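Local atomic coordinates of D-hydantoinase (Ralstonia pickettii, PDB entry 1NFG), a protein that probably catalyses the stereospecific hydrolysis of the cyclic amide bond of D-hydantoin derivatives, with two zinc ions bound per subunit. Residues Met1-Lys6 with Leu21-Gly26; Asn7-Thr12 with Gly46-Pro51; Gly26-Ile31 with Gly380-Gly385; Gly97-Glu102 with Ile133-Val138; Asp387-Leu392 with Val427-Lys432. One frame throughout, in Å; residues are numbered along the deposited sequence.

Contact 1: residues Met1-Lys6 with Leu21-Gly26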
# COMPACT_ATOMS: atom_id res chain seq x y z
N MET A 1 55.07 3.00 -18.53
CA MET A 1 53.95 2.21 -17.91
C MET A 1 54.43 1.58 -16.60
O MET A 1 55.25 0.67 -16.62
CB MET A 1 53.50 1.12 -18.89
CG MET A 1 52.00 0.83 -18.85
SD MET A 1 50.98 2.28 -19.26
CE MET A 1 50.55 2.00 -20.97
N ASP A 2 53.91 2.06 -15.48
CA ASP A 2 54.31 1.54 -14.17
C ASP A 2 53.87 0.10 -13.97
O ASP A 2 54.64 -0.73 -13.46
CB ASP A 2 53.73 2.39 -13.03
CG ASP A 2 54.04 3.86 -13.19
OD1 ASP A 2 55.10 4.20 -13.74
OD2 ASP A 2 53.21 4.69 -12.75
N ILE A 3 52.64 -0.20 -14.35
CA ILE A 3 52.11 -1.55 -14.20
C ILE A 3 51.18 -1.94 -15.33
O ILE A 3 50.50 -1.09 -15.92
CB ILE A 3 51.38 -1.72 -12.84
CG1 ILE A 3 52.41 -1.79 -11.71
CG2 ILE A 3 50.50 -2.97 -12.85
CD1 ILE A 3 51.85 -2.23 -10.38
N ILE A 4 51.17 -3.23 -15.65
CA ILE A 4 50.30 -3.78 -16.68
C ILE A 4 49.63 -5.02 -16.10
O ILE A 4 50.30 -5.90 -15.56
CB ILE A 4 51.08 -4.21 -17.95
CG1 ILE A 4 51.58 -2.99 -18.71
CG2 ILE A 4 50.17 -5.04 -18.86
CD1 ILE A 4 52.46 -3.33 -19.91
N ILE A 5 48.31 -5.06 -16.20
CA ILE A 5 47.56 -6.22 -15.73
C ILE A 5 47.02 -6.89 -16.98
O ILE A 5 46.20 -6.32 -17.71
CB ILE A 5 46.41 -5.80 -14.78
CG1 ILE A 5 47.00 -5.08 -13.56
CG2 ILE A 5 45.63 -7.03 -14.32
CD1 ILE A 5 45.96 -4.47 -12.65
N LYS A 6 47.51 -8.10 -17.24
CA LYS A 6 47.14 -8.85 -18.43
C LYS A 6 46.39 -10.15 -18.18
O LYS A 6 46.45 -10.72 -17.09
CB LYS A 6 48.40 -9.19 -19.22
CG LYS A 6 49.30 -10.19 -18.50
CD LYS A 6 50.49 -10.63 -19.32
CE LYS A 6 51.34 -11.64 -18.55
NZ LYS A 6 52.52 -12.12 -19.33
N LEU A 21 45.31 -4.01 -19.00
CA LEU A 21 45.33 -2.66 -18.44
C LEU A 21 46.71 -2.04 -18.38
O LEU A 21 47.71 -2.73 -18.18
CB LEU A 21 44.78 -2.67 -17.01
CG LEU A 21 43.28 -2.66 -16.76
CD1 LEU A 21 43.03 -2.81 -15.28
CD2 LEU A 21 42.68 -1.35 -17.27
N GLY A 22 46.75 -0.72 -18.53
CA GLY A 22 47.99 0.01 -18.45
C GLY A 22 47.88 1.10 -17.39
O GLY A 22 47.13 2.06 -17.55
N ILE A 23 48.62 0.95 -16.29
CA ILE A 23 48.60 1.92 -15.20
C ILE A 23 49.85 2.82 -15.21
O ILE A 23 50.98 2.33 -15.28
CB ILE A 23 48.51 1.20 -13.84
CG1 ILE A 23 47.22 0.39 -13.79
CG2 ILE A 23 48.56 2.21 -12.71
CD1 ILE A 23 47.15 -0.57 -12.63
N LYS A 24 49.63 4.13 -15.12
CA LYS A 24 50.73 5.08 -15.13
C LYS A 24 50.48 6.27 -14.19
O LYS A 24 49.59 7.08 -14.42
CB LYS A 24 50.93 5.60 -16.55
CG LYS A 24 52.02 6.66 -16.69
CD LYS A 24 53.40 6.05 -16.55
CE LYS A 24 54.48 7.05 -16.90
NZ LYS A 24 55.83 6.41 -16.95
N ASP A 25 51.30 6.36 -13.14
CA ASP A 25 51.19 7.44 -12.17
C ASP A 25 49.89 7.38 -11.38
O ASP A 25 49.16 8.37 -11.29
CB ASP A 25 51.32 8.81 -12.85
CG ASP A 25 52.67 8.98 -13.54
OD1 ASP A 25 53.67 8.43 -13.02
OD2 ASP A 25 52.73 9.66 -14.58
N GLY A 26 49.62 6.21 -10.82
CA GLY A 26 48.42 6.02 -10.03
C GLY A 26 47.11 5.99 -10.78
O GLY A 26 46.06 5.86 -10.17
O HOH W 1 51.57 4.03 -10.74
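The δ-methyl of Ile23 sits between two isoleucines of the opposing strand, Ile23 CD1 lying 4.1 Å from Ile3 CG2 and 4.1 Å from Ile5 CD1. The two segments are antiparallel strands of the small β-sandwich domain that accompanies the TIM barrel in hydantoinases, and they carry a classic β bulge at Asp2 and Ile3. Ile23 CG1 is anti to the carbonyl carbon (chi1 -61°), which directs its chain along the sheet face shared by Ile3, Ile5 and Leu21. β-Branched residues suit this extended backbone, and Ile390 of the strand 390-400 closes over the same face.

The backbone bonds of the hydrogen-bonded pairs join the two strands beneath this face: Ile23 N to Ile3 O (2.8 Å) and Leu21 N to Ile5 O (2.8 Å), each with a return bond. On the reverse face Gly22 has no side chain, and the bent thioether of Met1 lies over its backbone, Met1 SD 3.8 Å from Gly22 CA.

Toward the edge the bulge gives Ile23 O two donors, Ile3 N and, weakly, Asp2 N. Next to the bulge the Asp2 side chain reaches toward Lys24 and Asp25. Its OD1 makes a long salt bridge to Lys24 NZ, the two side chains crossing at about a right angle; the amino terminus of Met1 lies near the same ammonium, a repulsion the carboxylate probably tempers. Asp2 OD2 takes a nearly straight bond from Asp25 N (2.6 Å). A water donates to Asp2 OD2 at 2.7 Å and accepts from Gly26 N at 2.9 Å.

Contact 2: residues Asn7-Thr12 with Gly46-Pro51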
# COMPACT_ATOMS: atom_id res chain seq x y z
N ASN A 7 45.69 -10.61 -19.22
CA ASN A 7 44.95 -11.87 -19.19
C ASN A 7 43.77 -11.91 -18.24
O ASN A 7 43.27 -13.00 -17.91
CB ASN A 7 45.88 -13.04 -18.82
CG ASN A 7 47.12 -13.10 -19.68
OD1 ASN A 7 47.10 -12.72 -20.85
ND2 ASN A 7 48.22 -13.58 -19.10
N GLY A 8 43.31 -10.75 -17.80
CA GLY A 8 42.19 -10.73 -16.89
C GLY A 8 40.92 -10.27 -17.57
O GLY A 8 40.94 -9.77 -18.70
N THR A 9 39.81 -10.45 -16.87
CA THR A 9 38.52 -10.03 -17.38
C THR A 9 38.08 -8.82 -16.58
O THR A 9 37.74 -8.92 -15.41
CB THR A 9 37.47 -11.15 -17.23
OG1 THR A 9 37.93 -12.32 -17.91
CG2 THR A 9 36.14 -10.72 -17.83
N ILE A 10 38.11 -7.65 -17.23
CA ILE A 10 37.71 -6.42 -16.58
C ILE A 10 36.20 -6.39 -16.40
O ILE A 10 35.44 -6.38 -17.38
CB ILE A 10 38.14 -5.19 -17.41
CG1 ILE A 10 39.66 -5.20 -17.60
CG2 ILE A 10 37.66 -3.91 -16.74
CD1 ILE A 10 40.17 -4.11 -18.53
N VAL A 11 35.77 -6.37 -15.15
CA VAL A 11 34.35 -6.34 -14.84
C VAL A 11 33.96 -5.04 -14.14
O VAL A 11 34.25 -4.85 -12.96
CB VAL A 11 33.96 -7.53 -13.94
CG1 VAL A 11 32.46 -7.52 -13.69
CG2 VAL A 11 34.38 -8.83 -14.59
N THR A 12 33.32 -4.14 -14.87
CA THR A 12 32.85 -2.90 -14.29
C THR A 12 31.34 -3.08 -14.15
O THR A 12 30.82 -4.13 -14.51
CB THR A 12 33.14 -1.68 -15.18
OG1 THR A 12 32.48 -1.83 -16.45
CG2 THR A 12 34.63 -1.54 -15.40
N GLY A 46 42.52 -16.00 -15.56
CA GLY A 46 41.48 -16.69 -14.82
C GLY A 46 40.91 -15.88 -13.67
O GLY A 46 40.22 -16.43 -12.80
N ARG A 47 41.17 -14.58 -13.66
CA ARG A 47 40.67 -13.72 -12.59
C ARG A 47 39.93 -12.50 -13.10
O ARG A 47 40.10 -12.07 -14.25
CB ARG A 47 41.83 -13.28 -11.70
CG ARG A 47 42.45 -14.42 -10.90
CD ARG A 47 43.63 -13.91 -10.12
NE ARG A 47 44.16 -14.91 -9.20
CZ ARG A 47 45.20 -14.70 -8.40
NH1 ARG A 47 45.82 -13.52 -8.41
NH2 ARG A 47 45.62 -15.66 -7.58
N TYR A 48 39.09 -11.94 -12.24
CA TYR A 48 38.33 -10.75 -12.58
C TYR A 48 39.13 -9.53 -12.13
O TYR A 48 39.84 -9.57 -11.12
CB TYR A 48 36.98 -10.74 -11.86
CG TYR A 48 35.97 -11.78 -12.33
CD1 TYR A 48 35.63 -11.89 -13.68
CD2 TYR A 48 35.31 -12.59 -11.42
CE1 TYR A 48 34.66 -12.80 -14.11
CE2 TYR A 48 34.33 -13.50 -11.83
CZ TYR A 48 34.01 -13.59 -13.18
OH TYR A 48 33.03 -14.47 -13.58
N VAL A 49 39.01 -8.45 -12.89
CA VAL A 49 39.68 -7.20 -12.55
C VAL A 49 38.56 -6.24 -12.18
O VAL A 49 37.99 -5.58 -13.06
CB VAL A 49 40.46 -6.64 -13.76
CG1 VAL A 49 41.14 -5.33 -13.39
CG2 VAL A 49 41.48 -7.66 -14.25
N PHE A 50 38.23 -6.18 -10.89
CA PHE A 50 37.16 -5.32 -10.38
C PHE A 50 37.66 -3.97 -9.88
O PHE A 50 38.82 -3.83 -9.52
CB PHE A 50 36.47 -5.96 -9.17
CG PHE A 50 35.67 -7.19 -9.47
CD1 PHE A 50 34.75 -7.22 -10.51
CD2 PHE A 50 35.76 -8.29 -8.62
CE1 PHE A 50 33.92 -8.34 -10.70
CE2 PHE A 50 34.94 -9.41 -8.80
CZ PHE A 50 34.02 -9.43 -9.84
N PRO A 51 36.77 -2.96 -9.86
CA PRO A 51 37.18 -1.65 -9.35
C PRO A 51 37.35 -1.89 -7.85
O PRO A 51 36.74 -2.82 -7.30
CB PRO A 51 35.96 -0.78 -9.65
CG PRO A 51 35.41 -1.38 -10.89
CD PRO A 51 35.50 -2.86 -10.60
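Val11 wedges its branches against two rings of the neighbouring strand, Tyr48 and Phe50. With CG1 anti to the backbone N (chi1 -177°), its branches part: Val11 CG2 meets Tyr48 CD1 at 3.4 Å, while CB and CG1 run alongside Phe50, both close to CE1. A compact β-branched residue fits between two rings two residues apart on one strand. Phe50 holds CG beside its backbone N (chi1 -68°), which turns one face of its ring to Tyr48 CB, 3.8 Å above the plane and toward the rim. The edge of that ring faces Val11 O in its plane.

On the face opposite Thr9 and Tyr48, Ile10 and Val49 lie side by side, and Gly8, which has no side chain, lets Val49 CG2 come close to its CA. The strands run parallel, 29° apart, in the small β-sandwich domain beside the TIM barrel, laced by Thr9 N to Arg47 O (3.1 Å), Val49 N to Thr9 O (2.9 Å) and Val11 N to Val49 O (3.1 Å).

Strand 15-24 flanks strand 8-12, and strand 390-400 flanks strand 48-58 and brings Trp393 to Phe50. Leu358 of helix 358-372 packs on Val11 and Phe50, while Val362 of the same helix meets Phe50 and Pro51.

Contact 3: residues Gly26-Ile31 with Gly380-Gly385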
# COMPACT_ATOMS: atom_id res chain seq x y z
N GLY A 26 49.62 6.21 -10.82
CA GLY A 26 48.42 6.02 -10.03
C GLY A 26 47.11 5.99 -10.78
O GLY A 26 46.06 5.86 -10.17
N LYS A 27 47.16 6.13 -12.10
CA LYS A 27 45.94 6.11 -12.89
C LYS A 27 45.93 5.08 -14.02
O LYS A 27 46.98 4.60 -14.45
CB LYS A 27 45.68 7.49 -13.48
CG LYS A 27 45.37 8.53 -12.44
CD LYS A 27 44.99 9.84 -13.08
CE LYS A 27 44.75 10.90 -12.03
NZ LYS A 27 44.31 12.20 -12.64
N ILE A 28 44.74 4.72 -14.47
CA ILE A 28 44.59 3.79 -15.57
C ILE A 28 44.67 4.66 -16.81
O ILE A 28 43.80 5.50 -17.05
CB ILE A 28 43.24 3.05 -15.50
CG1 ILE A 28 43.27 2.06 -14.32
CG2 ILE A 28 42.97 2.32 -16.81
CD1 ILE A 28 42.01 1.26 -14.16
N THR A 29 45.72 4.45 -17.60
CA THR A 29 45.94 5.25 -18.80
C THR A 29 45.54 4.60 -20.12
O THR A 29 45.24 5.30 -21.09
CB THR A 29 47.41 5.69 -18.87
OG1 THR A 29 48.26 4.54 -18.84
CG2 THR A 29 47.75 6.59 -17.68
N GLN A 30 45.55 3.26 -20.17
CA GLN A 30 45.18 2.56 -21.39
C GLN A 30 44.59 1.17 -21.16
O GLN A 30 45.05 0.41 -20.30
CB GLN A 30 46.40 2.42 -22.31
CG GLN A 30 46.08 1.74 -23.63
CD GLN A 30 47.32 1.48 -24.48
OE1 GLN A 30 48.11 2.39 -24.73
NE2 GLN A 30 47.48 0.25 -24.94
N ILE A 31 43.56 0.86 -21.94
CA ILE A 31 42.90 -0.44 -21.87
C ILE A 31 42.86 -1.02 -23.28
O ILE A 31 42.36 -0.39 -24.21
CB ILE A 31 41.46 -0.32 -21.33
CG1 ILE A 31 41.47 0.43 -19.99
CG2 ILE A 31 40.86 -1.71 -21.14
CD1 ILE A 31 40.09 0.70 -19.41
N GLY A 380 35.54 4.37 -8.00
CA GLY A 380 34.34 3.67 -8.45
C GLY A 380 34.44 2.59 -9.51
O GLY A 380 34.03 1.46 -9.27
N THR A 381 34.94 2.93 -10.69
CA THR A 381 35.03 1.95 -11.76
C THR A 381 36.45 1.71 -12.22
O THR A 381 37.41 1.93 -11.49
CB THR A 381 34.25 2.39 -13.00
OG1 THR A 381 34.71 3.68 -13.41
CG2 THR A 381 32.77 2.48 -12.69
N ILE A 382 36.55 1.25 -13.47
CA ILE A 382 37.82 0.99 -14.12
C ILE A 382 37.69 1.56 -15.52
O ILE A 382 37.15 0.92 -16.42
CB ILE A 382 38.12 -0.52 -14.19
CG1 ILE A 382 38.38 -1.05 -12.78
CG2 ILE A 382 39.32 -0.76 -15.09
CD1 ILE A 382 38.63 -2.52 -12.72
N ALA A 383 38.17 2.78 -15.67
CA ALA A 383 38.12 3.48 -16.94
C ALA A 383 39.39 4.32 -17.07
O ALA A 383 40.15 4.47 -16.11
CB ALA A 383 36.88 4.37 -17.00
N VAL A 384 39.62 4.88 -18.25
CA VAL A 384 40.80 5.69 -18.42
C VAL A 384 40.61 6.98 -17.64
O VAL A 384 39.66 7.73 -17.89
CB VAL A 384 41.05 6.00 -19.91
CG1 VAL A 384 42.13 7.06 -20.05
CG2 VAL A 384 41.47 4.73 -20.61
N GLY A 385 41.50 7.22 -16.69
CA GLY A 385 41.41 8.41 -15.88
C GLY A 385 41.11 8.06 -14.43
O GLY A 385 41.28 8.88 -13.54
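Ile28 receives the loop 380-385 on both its backbone and its side chain, where the connection between helix 358-372 and strand 390-400 runs past strand 27-31 of the β-sandwich domain. Ile28 O accepts from Gly385 N at 2.9 Å, the donor arriving nearly along the C=O axis, and also faces Val384 CA in a CA-H...O contact of 3.3 Å. The side chain reaches along the loop: Ile28 CB lies 3.5 Å from Ala383 O, and the extended branch ends with Ile28 CD1 3.5 Å from Ile382 CG2. That branch is anti to the carbonyl carbon (chi1 -71°), and the two isoleucines cross obliquely.

Val384 brings both methyls to the next peptide, Val384 CG1 3.7 Å from Thr29 O, and Val384 CG2 also meets Ile31 CG1 at 4.3 Å. Branched apolar side chains suit this place because their methyls fill the irregular surface of the loop.

What positions these groups is partly backbone. Thr29 and Gln30 both face Gly22 in a classic β bulge, and Thr29 OG1 is hydrogen-bonded to Gly22 O. Gly385 adopts a positive phi of 114°, for which glycine is suited. Beyond, Ile382 packs on Ile10 and Val49, while a neighbouring subunit lays its Val384 on Ile31 and its Ala19 on Val384, so the contact borders the subunit interface. The extended Lys27 chain passes its CD 3.9 Å from Gly385 O.

Contact 4: residues Gly97-Glu102 with Ile133-Val138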
# COMPACT_ATOMS: atom_id res chain seq x y z
N GLY A 97 29.84 19.56 23.12
CA GLY A 97 30.49 20.75 23.63
C GLY A 97 31.63 21.26 22.77
O GLY A 97 32.16 22.34 23.02
N HIS A 98 32.01 20.48 21.76
CA HIS A 98 33.10 20.88 20.87
C HIS A 98 32.59 21.16 19.45
O HIS A 98 31.46 20.82 19.10
CB HIS A 98 34.18 19.79 20.88
CG HIS A 98 34.89 19.66 22.19
ND1 HIS A 98 35.82 20.58 22.63
CD2 HIS A 98 34.77 18.75 23.19
CE1 HIS A 98 36.24 20.24 23.84
NE2 HIS A 98 35.62 19.13 24.20
N SER A 99 33.42 21.81 18.63
CA SER A 99 33.05 22.16 17.26
C SER A 99 33.22 21.01 16.27
O SER A 99 33.78 19.95 16.59
CB SER A 99 33.90 23.33 16.78
OG SER A 99 35.26 22.95 16.67
N LEU A 100 32.73 21.23 15.05
CA LEU A 100 32.86 20.21 14.02
C LEU A 100 34.32 20.21 13.58
O LEU A 100 34.94 19.15 13.45
CB LEU A 100 31.92 20.52 12.83
CG LEU A 100 30.43 20.49 13.21
CD1 LEU A 100 29.58 20.66 11.97
CD2 LEU A 100 30.11 19.17 13.90
N ALA A 101 34.87 21.41 13.39
CA ALA A 101 36.27 21.54 13.01
C ALA A 101 37.14 20.77 14.01
O ALA A 101 37.99 19.98 13.60
CB ALA A 101 36.66 23.00 13.00
N GLU A 102 36.90 20.98 15.31
CA GLU A 102 37.67 20.29 16.35
C GLU A 102 37.61 18.78 16.05
O GLU A 102 38.60 18.06 16.23
CB GLU A 102 37.11 20.56 17.78
CG GLU A 102 37.45 21.93 18.47
CD GLU A 102 37.27 21.90 20.02
OE1 GLU A 102 37.84 20.97 20.64
OE2 GLU A 102 36.60 22.78 20.62
N ILE A 133 25.79 24.19 13.92
CA ILE A 133 24.96 24.11 12.74
C ILE A 133 25.44 25.07 11.67
O ILE A 133 25.37 24.79 10.48
CB ILE A 133 23.49 24.37 13.10
CG1 ILE A 133 22.91 23.09 13.71
CG2 ILE A 133 22.70 24.84 11.89
CD1 ILE A 133 21.48 23.21 14.15
N GLU A 134 25.96 26.21 12.10
CA GLU A 134 26.46 27.19 11.15
C GLU A 134 27.74 26.68 10.48
O GLU A 134 28.11 27.14 9.40
CB GLU A 134 26.69 28.52 11.87
CG GLU A 134 26.20 29.74 11.11
CD GLU A 134 24.80 29.57 10.54
OE1 GLU A 134 23.90 29.09 11.27
OE2 GLU A 134 24.58 29.93 9.36
N GLU A 135 28.40 25.71 11.11
CA GLU A 135 29.63 25.14 10.55
C GLU A 135 29.32 24.30 9.31
O GLU A 135 30.20 24.08 8.47
CB GLU A 135 30.35 24.25 11.58
CG GLU A 135 31.12 24.97 12.66
CD GLU A 135 31.95 24.01 13.51
OE1 GLU A 135 33.07 23.63 13.08
OE2 GLU A 135 31.48 23.63 14.60
N LEU A 136 28.09 23.81 9.21
CA LEU A 136 27.70 23.00 8.07
C LEU A 136 27.80 23.83 6.79
O LEU A 136 27.73 23.30 5.68
CB LEU A 136 26.27 22.48 8.25
CG LEU A 136 26.06 21.58 9.47
CD1 LEU A 136 24.58 21.27 9.59
CD2 LEU A 136 26.89 20.30 9.36
N GLU A 137 27.97 25.14 6.95
CA GLU A 137 28.11 26.03 5.81
C GLU A 137 29.57 26.04 5.37
O GLU A 137 29.91 26.56 4.32
CB GLU A 137 27.68 27.45 6.19
CG GLU A 137 26.21 27.58 6.53
CD GLU A 137 25.40 28.22 5.42
OE1 GLU A 137 25.79 28.10 4.24
OE2 GLU A 137 24.36 28.85 5.72
N VAL A 138 30.42 25.43 6.19
CA VAL A 138 31.85 25.40 5.93
C VAL A 138 32.42 24.03 5.53
O VAL A 138 33.12 23.93 4.53
CB VAL A 138 32.64 25.91 7.16
CG1 VAL A 138 34.14 25.79 6.92
CG2 VAL A 138 32.26 27.35 7.45
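The N-terminus of helix 100-111 in the TIM-barrel domain is bound by the carboxylate of Glu135 of helix 130-135, which grips its first turn. The two oxygens each take a backbone N-H that has no carbonyl of its own helix to bind. Glu135 OE2 accepts from Leu100 N at 2.7 Å and a nearly straight 176°, and Glu135 OE1 accepts from Ala101 N at 2.9 Å. Both donors come to the syn side of their oxygen, a little out of the carboxylate plane, so two bonds hold the group in a fork. A negative charge suits this spot, since it probably interacts favourably with the positive end of the helix dipole. The glutamate is long enough to cross between the helices because it is extended beyond CG.

Ser99 occupies the N-cap position, Ser99 OG placed between backbone N and carbonyl carbon (chi1 66°) to accept from Glu102 N at 2.9 Å. Glu102 in turn holds His98 ND1 by a bond in the imidazole plane.

Beside the carboxylate the contact turns apolar: Leu100 CD1 touches Glu135 CB at 3.7 Å and Leu136 CD2 at 3.8 Å. Helix 100-111 follows strand 85-93 and helix 130-135 follows strand 118-124, two parallel neighbours; Leu136 leans on Phe147, and Lys170 of helix 161-174 forms salt bridges with Glu134 and Glu137.

Contact 5: residues Asp387-Leu392 with Val427-Lys432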
# COMPACT_ATOMS: atom_id res chain seq x y z
N ASP A 387 41.51 6.35 -10.73
CA ASP A 387 42.66 6.10 -9.89
C ASP A 387 42.81 4.61 -10.11
O ASP A 387 41.82 3.92 -10.34
CB ASP A 387 42.35 6.37 -8.42
CG ASP A 387 42.40 7.84 -8.07
OD1 ASP A 387 42.60 8.68 -8.97
OD2 ASP A 387 42.23 8.16 -6.87
N ALA A 388 44.02 4.09 -10.04
CA ALA A 388 44.20 2.67 -10.24
C ALA A 388 43.91 1.89 -8.96
O ALA A 388 44.79 1.24 -8.40
CB ALA A 388 45.62 2.38 -10.72
N ASP A 389 42.66 1.99 -8.50
CA ASP A 389 42.23 1.26 -7.30
C ASP A 389 41.63 -0.02 -7.89
O ASP A 389 40.55 -0.00 -8.48
CB ASP A 389 41.17 2.06 -6.54
CG ASP A 389 41.70 3.40 -6.02
OD1 ASP A 389 42.79 3.83 -6.42
OD2 ASP A 389 40.99 4.03 -5.20
N ILE A 390 42.34 -1.13 -7.72
CA ILE A 390 41.91 -2.38 -8.31
C ILE A 390 41.95 -3.61 -7.41
O ILE A 390 42.76 -3.69 -6.49
CB ILE A 390 42.79 -2.66 -9.55
CG1 ILE A 390 42.57 -1.54 -10.57
CG2 ILE A 390 42.48 -4.03 -10.14
CD1 ILE A 390 43.52 -1.61 -11.73
N VAL A 391 41.07 -4.56 -7.70
CA VAL A 391 41.02 -5.81 -6.95
C VAL A 391 41.03 -6.94 -7.97
O VAL A 391 40.21 -6.95 -8.89
CB VAL A 391 39.72 -5.97 -6.14
CG1 VAL A 391 39.78 -7.25 -5.31
CG2 VAL A 391 39.52 -4.76 -5.25
N LEU A 392 41.97 -7.86 -7.81
CA LEU A 392 42.07 -9.01 -8.70
C LEU A 392 41.38 -10.16 -7.98
O LEU A 392 41.91 -10.71 -7.00
CB LEU A 392 43.53 -9.33 -9.01
CG LEU A 392 44.26 -8.14 -9.67
CD1 LEU A 392 45.62 -8.61 -10.16
CD2 LEU A 392 43.43 -7.58 -10.83
N VAL A 427 45.57 -6.46 -4.37
CA VAL A 427 44.92 -5.15 -4.43
C VAL A 427 45.87 -4.00 -4.75
O VAL A 427 47.00 -3.96 -4.25
CB VAL A 427 44.23 -4.85 -3.09
CG1 VAL A 427 43.44 -3.55 -3.19
CG2 VAL A 427 43.32 -6.01 -2.71
N LEU A 428 45.40 -3.07 -5.56
CA LEU A 428 46.18 -1.89 -5.93
C LEU A 428 45.46 -0.62 -5.51
O LEU A 428 44.25 -0.48 -5.72
CB LEU A 428 46.43 -1.84 -7.45
CG LEU A 428 47.45 -2.82 -8.04
CD1 LEU A 428 46.89 -4.23 -8.02
CD2 LEU A 428 47.77 -2.40 -9.47
N LEU A 429 46.21 0.31 -4.93
CA LEU A 429 45.68 1.58 -4.48
C LEU A 429 46.38 2.64 -5.31
O LEU A 429 47.58 2.86 -5.15
CB LEU A 429 45.98 1.80 -2.99
CG LEU A 429 45.61 3.16 -2.40
CD1 LEU A 429 44.13 3.45 -2.60
CD2 LEU A 429 45.95 3.18 -0.92
N ARG A 430 45.65 3.30 -6.19
CA ARG A 430 46.26 4.32 -7.03
C ARG A 430 47.57 3.84 -7.64
O ARG A 430 48.59 4.53 -7.58
CB ARG A 430 46.48 5.61 -6.24
CG ARG A 430 45.31 6.57 -6.33
CD ARG A 430 45.46 7.80 -5.47
NE ARG A 430 45.54 7.48 -4.05
CZ ARG A 430 46.67 7.37 -3.37
NH1 ARG A 430 47.83 7.57 -3.98
NH2 ARG A 430 46.66 7.08 -2.08
N GLY A 431 47.55 2.64 -8.22
CA GLY A 431 48.73 2.11 -8.86
C GLY A 431 49.66 1.26 -8.02
O GLY A 431 50.34 0.38 -8.56
N LYS A 432 49.71 1.49 -6.72
CA LYS A 432 50.60 0.71 -5.88
C LYS A 432 49.96 -0.60 -5.43
O LYS A 432 48.80 -0.64 -5.05
CB LYS A 432 51.02 1.51 -4.64
CG LYS A 432 51.87 0.71 -3.66
CD LYS A 432 52.37 1.56 -2.51
CE LYS A 432 53.19 0.71 -1.54
NZ LYS A 432 53.76 1.53 -0.44
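Ile390 and Leu428 form a hydrogen-bonded pair in antiparallel strands of the β-sandwich domain, next to a type I' turn from Leu429 to Lys432 that ends the second strand. The backbone bonds come first: Ile390 N to Leu428 O (2.8 Å) and Leu428 N to Ile390 O (2.9 Å), with a CA-H...O contact from Val427 CA to Ile390 O (3.3 Å) beside them. Just before Ile390 the first chain kinks in an inverse γ turn centred on Ala388, and Ala388 O accepts from Gly431 N (3.1 Å), the donor standing above the carbonyl plane. Gly431, with its phi of 92°, is well suited to the second central place of the turn. Arg430 takes the first with a positive phi of its own.

Side chain to backbone, Asp389 OD1 accepts from Arg430 N (2.9 Å), the donor coming from above the carboxylate plane. With CG anti to the carbonyl carbon (chi1 -63°), this short acidic chain turns toward the bend and holds it; its other oxygen, OD2, forms a salt bridge with Lys379.

Among the apolar groups, Ile390 CB and Leu428 CB are 4.3 Å apart. Ala388, small enough to fit beside the turn, puts its CB against Gly431.

The charged pair Asp387 and Arg430 lie side by side without a salt bridge; each has other partners, Gln378 and Lys379 for Asp387 and Asp118 for Arg430. Their carboxylate and guanidinium planes stand 86° apart, and the aspartate meets the aliphatic part of the arginine, Asp387 OD2 3.5 Å from Arg430 CG.

In the fold
From the N terminus, contact 1 closes the first short loop by joining strand 3-6 to strand 15-24. Contact 2 begins inside that loop and ends beyond it, so the two cross, bringing strand 8-12 beside the start of strand 48-58. Contact 3 opens at Gly26, where contact 1 ends, also crosses contact 2, and closes a loop of nearly 350 residues onto the segment after helix 358-372. Nested within it is contact 4, about 34 Å between centres from contact 5, tying two helices on the barrel side. Contact 5 follows in series, pairing late strands that meet contacts 1, 2 and 3, so the sandwich is built from N-terminal and late strands, with the barrel between them in sequence.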